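Local coordinates for protein putative protease (Parabacteroides distasonis ATCC 8503, PDB 3KD4) that is of unknown function but may act as an exported protease, at residues H36-N40 with S41-E45; D219-L222 with K223-Q226; L490-E493 with W494-D498. All blocks are in the same frame, centred on the assembly; numbering follows the deposited sequence. Where two conformers were deposited one is given.

Contact 1 (H36-N40 with S41-E45); sequences HTAMN and STYGE
S41 grips A38 twice, and both bonds end on the same acceptor, A38 O. The hydroxyl bond is the shorter, with S41 OG 2.7 Å from A38 O and tilted only 16° from the carbonyl plane. The bond from the backbone amide, S41 N to A38 O at 3.1 Å, comes from above that plane. The hydroxyl also accepts a bond: Y43 N donates to S41 OG over 3.0 Å. S41 OG sits between its own backbone N and carbonyl carbon (chi1 76°), where it can face A38 and Y43 at once. Backbone bonds complete the turn, with G44 N donating to S41 O and E45 N to T42 O.

Van der Waals contact is slight. Y43 CB lies 3.5 Å from A38 O, which sits at the edge of the tyrosine ring, near its plane. The methyl A38 CB is 4.5 Å from Y43 CD2. L31 and L33 of strand 23-33 pack on the tyrosine, and its hydroxyl hydrogen-bonds to S138 and T137.

Helix 36-39 is followed by an ST turn, in which S41 OG accepts from Y43 N, and this leads through the 3-10 turn 42-44 into strand 45-50 of the DUF3857 region.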
loop_
_atom_site.group_PDB
_atom_site.type_symbol
_atom_site.label_atom_id
_atom_site.label_comp_id
_atom_site.label_asym_id
_atom_site.label_seq_id
_atom_site.Cartn_x
_atom_site.Cartn_y
_atom_site.Cartn_z
ATOM N N HIS A 36 20.588 -15.170 -17.062
ATOM C CA HIS A 36 21.400 -14.635 -15.966
ATOM C C HIS A 36 20.782 -13.482 -15.216
ATOM O O HIS A 36 21.004 -13.372 -14.022
ATOM C CB HIS A 36 22.792 -14.257 -16.456
ATOM C CG HIS A 36 23.538 -15.444 -16.950
ATOM N ND1 HIS A 36 24.118 -15.497 -18.193
ATOM C CD2 HIS A 36 23.681 -16.678 -16.408
ATOM C CE1 HIS A 36 24.662 -16.692 -18.367
ATOM N NE2 HIS A 36 24.392 -17.430 -17.302
ATOM N N THR A 37 20.009 -12.646 -15.899
ATOM C CA THR A 37 19.271 -11.517 -15.273
ATOM C C THR A 37 18.359 -12.078 -14.175
ATOM O O THR A 37 18.351 -11.570 -13.043
ATOM C CB THR A 37 18.414 -10.707 -16.333
ATOM O OG1 THR A 37 19.276 -10.232 -17.366
ATOM C CG2 THR A 37 17.656 -9.504 -15.735
ATOM N N ALA A 38 17.606 -13.116 -14.525
ATOM C CA ALA A 38 16.752 -13.814 -13.556
ATOM C C ALA A 38 17.600 -14.429 -12.405
ATOM O O ALA A 38 17.337 -14.160 -11.236
ATOM C CB ALA A 38 15.905 -14.867 -14.261
HETATM N N MSE A 39 18.628 -15.198 -12.754
HETATM C CA MSE A 39 19.457 -15.902 -11.775
HETATM C C MSE A 39 20.160 -14.963 -10.777
HETATM O O MSE A 39 20.379 -15.333 -9.621
HETATM C CB MSE A 39 20.524 -16.710 -12.481
HETATM C CG MSE A 39 20.008 -17.940 -13.170
HETATM SE SE MSE A 39 21.200 -18.694 -14.418
HETATM C CE MSE A 39 22.820 -18.753 -13.331
ATOM N N ASN A 40 20.538 -13.763 -11.238
ATOM C CA ASN A 40 21.337 -12.816 -10.433
ATOM C C ASN A 40 20.434 -11.830 -9.704
ATOM O O ASN A 40 20.907 -11.008 -8.952
ATOM C CB ASN A 40 22.359 -12.074 -11.331
ATOM C CG ASN A 40 23.402 -13.002 -11.944
ATOM O OD1 ASN A 40 23.677 -14.077 -11.441
ATOM N ND2 ASN A 40 24.006 -12.568 -13.027
ATOM N N SER A 41 19.120 -11.921 -9.923
ATOM C CA SER A 41 18.159 -11.092 -9.206
ATOM C C SER A 41 17.826 -11.752 -7.837
ATOM O O SER A 41 18.403 -12.767 -7.479
ATOM C CB SER A 41 16.880 -10.944 -10.036
ATOM O OG SER A 41 16.084 -12.126 -9.995
ATOM N N THR A 42 16.855 -11.217 -7.120
ATOM C CA THR A 42 16.431 -11.839 -5.879
ATOM C C THR A 42 15.720 -13.183 -6.126
ATOM O O THR A 42 15.444 -13.903 -5.175
ATOM C CB THR A 42 15.519 -10.918 -5.052
ATOM O OG1 THR A 42 14.463 -10.470 -5.874
ATOM C CG2 THR A 42 16.282 -9.732 -4.468
ATOM N N TYR A 43 15.461 -13.555 -7.392
ATOM C CA TYR A 43 15.040 -14.953 -7.687
ATOM C C TYR A 43 16.102 -15.979 -7.275
ATOM O O TYR A 43 15.811 -17.152 -7.093
ATOM C CB TYR A 43 14.679 -15.143 -9.146
ATOM C CG TYR A 43 13.306 -14.686 -9.562
ATOM C CD1 TYR A 43 12.203 -14.829 -8.715
ATOM C CD2 TYR A 43 13.089 -14.198 -10.839
ATOM C CE1 TYR A 43 10.922 -14.452 -9.133
ATOM C CE2 TYR A 43 11.844 -13.842 -11.262
ATOM C CZ TYR A 43 10.757 -13.958 -10.401
ATOM O OH TYR A 43 9.494 -13.610 -10.808
ATOM N N GLY A 44 17.333 -15.514 -7.073
ATOM C CA GLY A 44 18.391 -16.370 -6.544
ATOM C C GLY A 44 18.174 -16.815 -5.096
ATOM O O GLY A 44 18.912 -17.674 -4.603
ATOM N N GLU A 45 17.207 -16.191 -4.415
ATOM C CA GLU A 45 16.888 -16.522 -3.029
ATOM C C GLU A 45 15.404 -16.670 -2.801
ATOM O O GLU A 45 14.611 -16.158 -3.548
ATOM C CB GLU A 45 17.373 -15.426 -2.072
ATOM C CG GLU A 45 18.875 -15.273 -1.977
ATOM C CD GLU A 45 19.446 -14.449 -3.109
ATOM O OE1 GLU A 45 18.819 -13.440 -3.474
ATOM O OE2 GLU A 45 20.522 -14.825 -3.625
#

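Contact 2 (D219-L222 with K223-Q226); sequences DKRL and KESQ. With PO4 (phosphate ion), chain E.
D219 turns its carboxylate toward K223 because CG stands opposite the backbone N (chi1 -161°). K223 runs nearly extended from CB to CE and then bends at its last torsion (chi4 56°), which swings the ammonium onto the acid. The result is a salt bridge between residues four apart, with K223 NZ 2.8 Å from D219 OD1. The ammonium meets OD1 on the syn side, 24° out of the carboxylate plane. A water accepts from K223 NZ at 2.8 Å and makes a weak bond to D219 OD2. The lysine chain also lies along the backbone, with K223 CG 3.4 Å from D219 O.

The main chain repeats the link. K223 N donates to D219 O over 3.0 Å. E224 N donates to R221 O at 3.2 Å, from above the carbonyl plane. E224 lies alongside R221, and E224 OE2 comes 3.9 Å from R221 CG. The charged groups themselves do not touch. In one of its two conformers, R221 NH1 hydrogen-bonds to G270 O. K220 reaches outward to a phosphate ion, probably from the crystallisation liquor, with K220 NZ 2.7 Å from PO4 O3.

The contact closes the C-terminal end of helix 211-222 on the surface, before helix 228-238. L222 faces inward onto L288 and Q292 of helix 287-300, while S225 OG hydrogen-bonds to I276 N.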
loop_
_atom_site.group_PDB
_atom_site.type_symbol
_atom_site.label_atom_id
_atom_site.label_comp_id
_atom_site.label_asym_id
_atom_site.label_seq_id
_atom_site.Cartn_x
_atom_site.Cartn_y
_atom_site.Cartn_z
ATOM N N ASP A 219 -11.171 -5.575 18.149
ATOM C CA ASP A 219 -11.482 -4.525 19.089
ATOM C C ASP A 219 -11.348 -4.995 20.537
ATOM O O ASP A 219 -10.777 -4.291 21.362
ATOM C CB ASP A 219 -12.889 -4.069 18.833
ATOM C CG ASP A 219 -13.197 -2.689 19.405
ATOM O OD1 ASP A 219 -12.315 -1.933 19.892
ATOM O OD2 ASP A 219 -14.377 -2.361 19.287
ATOM N N LYS A 220 -11.866 -6.190 20.837
ATOM C CA LYS A 220 -11.812 -6.715 22.215
ATOM C C LYS A 220 -10.371 -6.862 22.654
ATOM O O LYS A 220 -10.035 -6.524 23.759
ATOM C CB LYS A 220 -12.525 -8.063 22.352
ATOM C CG LYS A 220 -14.034 -7.924 22.305
ATOM C CD LYS A 220 -14.783 -9.289 22.244
ATOM C CE LYS A 220 -16.290 -9.084 21.883
ATOM N NZ LYS A 220 -17.005 -10.398 21.845
ATOM N N ARG A 221 -9.543 -7.378 21.765
ATOM C CA ARG A 221 -8.135 -7.593 22.047
ATOM C C ARG A 221 -7.434 -6.244 22.214
ATOM O O ARG A 221 -6.572 -6.093 23.092
ATOM C CB ARG A 221 -7.502 -8.474 20.948
ATOM C CG ARG A 221 -8.137 -9.896 20.907
ATOM C CD ARG A 221 -7.756 -10.781 19.704
ATOM N NE ARG A 221 -6.761 -11.811 19.995
ATOM C CZ ARG A 221 -5.551 -11.823 19.465
ATOM N NH1 ARG A 221 -5.198 -10.859 18.650
ATOM N NH2 ARG A 221 -4.686 -12.774 19.746
ATOM N N LEU A 222 -7.812 -5.268 21.387
ATOM C CA LEU A 222 -7.211 -3.935 21.507
ATOM C C LEU A 222 -7.502 -3.359 22.884
ATOM O O LEU A 222 -6.625 -2.734 23.489
ATOM C CB LEU A 222 -7.711 -2.994 20.426
ATOM C CG LEU A 222 -7.187 -3.247 19.017
ATOM C CD1 LEU A 222 -7.658 -2.178 18.066
ATOM C CD2 LEU A 222 -5.685 -3.334 19.002
ATOM N N LYS A 223 -8.722 -3.605 23.375
ATOM C CA LYS A 223 -9.218 -3.032 24.629
ATOM C C LYS A 223 -8.767 -3.795 25.868
ATOM O O LYS A 223 -9.004 -3.346 26.966
ATOM C CB LYS A 223 -10.746 -2.921 24.619
ATOM C CG LYS A 223 -11.315 -1.862 23.659
ATOM C CD LYS A 223 -12.795 -2.108 23.370
ATOM C CE LYS A 223 -13.597 -0.843 22.942
ATOM N NZ LYS A 223 -13.160 -0.005 21.738
ATOM N N GLU A 224 -8.086 -4.912 25.694
ATOM C CA GLU A 224 -7.616 -5.712 26.813
ATOM C C GLU A 224 -6.644 -4.989 27.750
ATOM O O GLU A 224 -6.659 -5.296 28.913
ATOM C CB GLU A 224 -6.952 -7.009 26.339
ATOM C CG GLU A 224 -7.926 -8.152 26.053
ATOM C CD GLU A 224 -7.268 -9.335 25.342
ATOM O OE1 GLU A 224 -6.013 -9.376 25.270
ATOM O OE2 GLU A 224 -8.013 -10.217 24.835
ATOM N N SER A 225 -5.781 -4.091 27.281
ATOM C CA SER A 225 -4.962 -3.307 28.260
ATOM C C SER A 225 -5.764 -2.133 28.848
ATOM O O SER A 225 -6.556 -1.539 28.161
ATOM C CB SER A 225 -3.654 -2.783 27.664
ATOM O OG SER A 225 -3.888 -2.079 26.471
ATOM N N GLN A 226 -5.555 -1.824 30.126
ATOM C CA GLN A 226 -6.267 -0.714 30.795
ATOM C C GLN A 226 -5.941 0.659 30.193
ATOM O O GLN A 226 -6.807 1.551 30.247
ATOM C CB GLN A 226 -5.954 -0.684 32.307
HETATM P P PO4 E . -20.539 -9.644 20.707
HETATM O O1 PO4 E . -20.334 -11.014 20.072
HETATM O O2 PO4 E . -21.597 -9.730 21.800
HETATM O O3 PO4 E . -19.271 -9.079 21.268
HETATM O O4 PO4 E . -21.099 -8.598 19.753
HETATM O O HOH W 1 -15.585 0.667 20.512
#

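Contact 3 (L490-E493 with W494-D498); sequences LIHE and WTNPD
L490 starts the contact with its carbonyl. W494 N donates to L490 O over 3.1 Å, a regular bond of helix 481-495.

I491 offers its carbonyl next. T495 N donates to I491 O at 3.0 Å and lies in the carbonyl plane. The hydroxyl of T495 is close to the same oxygen, with T495 OG1 3.2 Å from I491 O. It stands between its own backbone N and carbonyl carbon (chi1 59°), folded back over the preceding turn. The methyl group of T495 sits beside its backbone N. From there T495 CG2 approaches I491 CG2 to 4.3 Å.

Here helix 481-495 comes to its end. It belongs to the DUF3858 region, where it packs against a mixed sheet of five strands. N496 is the first residue to leave helical backbone angles, yet its backbone N still donates to H492 O over 2.9 Å.

H492 adds a side-chain contact to that last bond. Its CG lies anti to the backbone N (chi1 173°), which carries the imidazole alongside N496. N496 CB lies over one face of the ring, 4.2 Å from the centroid of the H492 ring and offset toward the rim, as a CH-pi contact. The same carbon is close to the backbone, with N496 CB 3.2 Å from H492 O. The two side chains run side by side and point the same way. Ring and side-chain amide planes are 35° apart, and H492 CE1 is 3.8 Å from N496 OD1.

The side chain of E493 touches I448 of strand 446-450, as does that of L490. The next residue, W494, packs its indole on V427 and I472 of the sheet. R470 makes a cation-pi contact with that indole, and W494 NE1 hydrogen-bonds to D402 OD2.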
loop_
_atom_site.group_PDB
_atom_site.type_symbol
_atom_site.label_atom_id
_atom_site.label_comp_id
_atom_site.label_asym_id
_atom_site.label_seq_id
_atom_site.Cartn_x
_atom_site.Cartn_y
_atom_site.Cartn_z
ATOM N N LEU A 490 -3.245 16.010 -20.352
ATOM C CA LEU A 490 -3.336 16.989 -19.275
ATOM C C LEU A 490 -2.085 16.990 -18.437
ATOM O O LEU A 490 -1.486 18.060 -18.163
ATOM C CB LEU A 490 -4.567 16.728 -18.376
ATOM C CG LEU A 490 -5.954 16.814 -19.023
ATOM C CD1 LEU A 490 -7.102 16.429 -18.028
ATOM C CD2 LEU A 490 -6.213 18.222 -19.606
ATOM N N ILE A 491 -1.678 15.785 -18.014
ATOM C CA ILE A 491 -0.552 15.652 -17.090
ATOM C C ILE A 491 0.703 16.155 -17.789
ATOM O O ILE A 491 1.515 16.886 -17.219
ATOM C CB ILE A 491 -0.363 14.182 -16.569
ATOM C CG1 ILE A 491 -1.548 13.806 -15.679
ATOM C CG2 ILE A 491 0.964 14.054 -15.820
ATOM C CD1 ILE A 491 -1.793 12.259 -15.550
ATOM N N HIS A 492 0.838 15.775 -19.039
ATOM C CA HIS A 492 1.965 16.231 -19.832
ATOM C C HIS A 492 1.966 17.774 -20.032
ATOM O O HIS A 492 3.011 18.410 -19.995
ATOM C CB HIS A 492 1.949 15.483 -21.164
ATOM C CG HIS A 492 2.962 15.964 -22.145
ATOM N ND1 HIS A 492 4.313 15.731 -21.986
ATOM C CD2 HIS A 492 2.825 16.626 -23.318
ATOM C CE1 HIS A 492 4.968 16.270 -23.000
ATOM N NE2 HIS A 492 4.087 16.808 -23.829
ATOM N N GLU A 493 0.794 18.368 -20.232
ATOM C CA GLU A 493 0.727 19.832 -20.380
ATOM C C GLU A 493 1.264 20.492 -19.122
ATOM O O GLU A 493 1.988 21.498 -19.196
ATOM C CB GLU A 493 -0.691 20.314 -20.685
ATOM C CG GLU A 493 -0.753 21.830 -21.016
ATOM C CD GLU A 493 -1.185 22.117 -22.447
ATOM O OE1 GLU A 493 -0.938 21.296 -23.335
ATOM O OE2 GLU A 493 -1.795 23.180 -22.658
ATOM N N TRP A 494 0.967 19.895 -17.971
ATOM C CA TRP A 494 1.461 20.408 -16.702
ATOM C C TRP A 494 2.974 20.254 -16.532
ATOM O O TRP A 494 3.640 21.205 -16.121
ATOM C CB TRP A 494 0.740 19.754 -15.511
ATOM C CG TRP A 494 1.149 20.359 -14.233
ATOM C CD1 TRP A 494 2.029 19.860 -13.346
ATOM C CD2 TRP A 494 0.711 21.614 -13.707
ATOM N NE1 TRP A 494 2.198 20.732 -12.286
ATOM C CE2 TRP A 494 1.374 21.809 -12.476
ATOM C CE3 TRP A 494 -0.182 22.585 -14.148
ATOM C CZ2 TRP A 494 1.164 22.942 -11.679
ATOM C CZ3 TRP A 494 -0.407 23.718 -13.351
ATOM C CH2 TRP A 494 0.258 23.880 -12.128
ATOM N N THR A 495 3.504 19.072 -16.834
ATOM C CA THR A 495 4.887 18.743 -16.469
ATOM C C THR A 495 5.908 19.143 -17.539
ATOM O O THR A 495 7.064 19.327 -17.220
ATOM C CB THR A 495 5.082 17.246 -16.172
ATOM O OG1 THR A 495 4.725 16.473 -17.333
ATOM C CG2 THR A 495 4.206 16.798 -14.953
ATOM N N ASN A 496 5.494 19.243 -18.798
ATOM C CA ASN A 496 6.441 19.555 -19.909
ATOM C C ASN A 496 7.168 20.868 -19.614
ATOM O O ASN A 496 6.530 21.913 -19.523
ATOM C CB ASN A 496 5.669 19.677 -21.212
ATOM C CG ASN A 496 6.556 19.883 -22.413
ATOM O OD1 ASN A 496 7.465 19.111 -22.639
ATOM N ND2 ASN A 496 6.235 20.891 -23.249
ATOM N N PRO A 497 8.492 20.818 -19.418
ATOM C CA PRO A 497 9.268 22.004 -18.995
ATOM C C PRO A 497 9.138 23.200 -19.929
ATOM O O PRO A 497 9.156 24.339 -19.466
ATOM C CB PRO A 497 10.727 21.507 -19.007
ATOM C CG PRO A 497 10.646 20.023 -18.957
ATOM C CD PRO A 497 9.338 19.622 -19.590
ATOM N N ASP A 498 9.001 22.953 -21.235
ATOM C CA ASP A 498 8.810 24.058 -22.185
ATOM C C ASP A 498 7.619 24.923 -21.806
ATOM O O ASP A 498 7.585 26.112 -22.101
ATOM C CB ASP A 498 8.600 23.537 -23.607
ATOM C CG ASP A 498 9.871 23.114 -24.259
ATOM O OD1 ASP A 498 10.939 23.460 -23.719
ATOM O OD2 ASP A 498 9.807 22.422 -25.301
#

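The three contacts come in series along the chain and do not touch. Contact 1 is about 45 Å from contact 2 and 38 Å from contact 3, between centres. Contacts 2 and 3 are 51 Å apart and lie on opposite sides of the chain's centre. Each sits at the C-terminal end of a different helix: 36-39, 211-222 and 481-495. Contact 1 belongs to the DUF3857 region and leads into strand 45-50. Contact 2 lies where helix 211-222 runs into the loop before helix 228-238. Contact 3 lies in the DUF3858 region. They therefore lie in three separate parts of the chain.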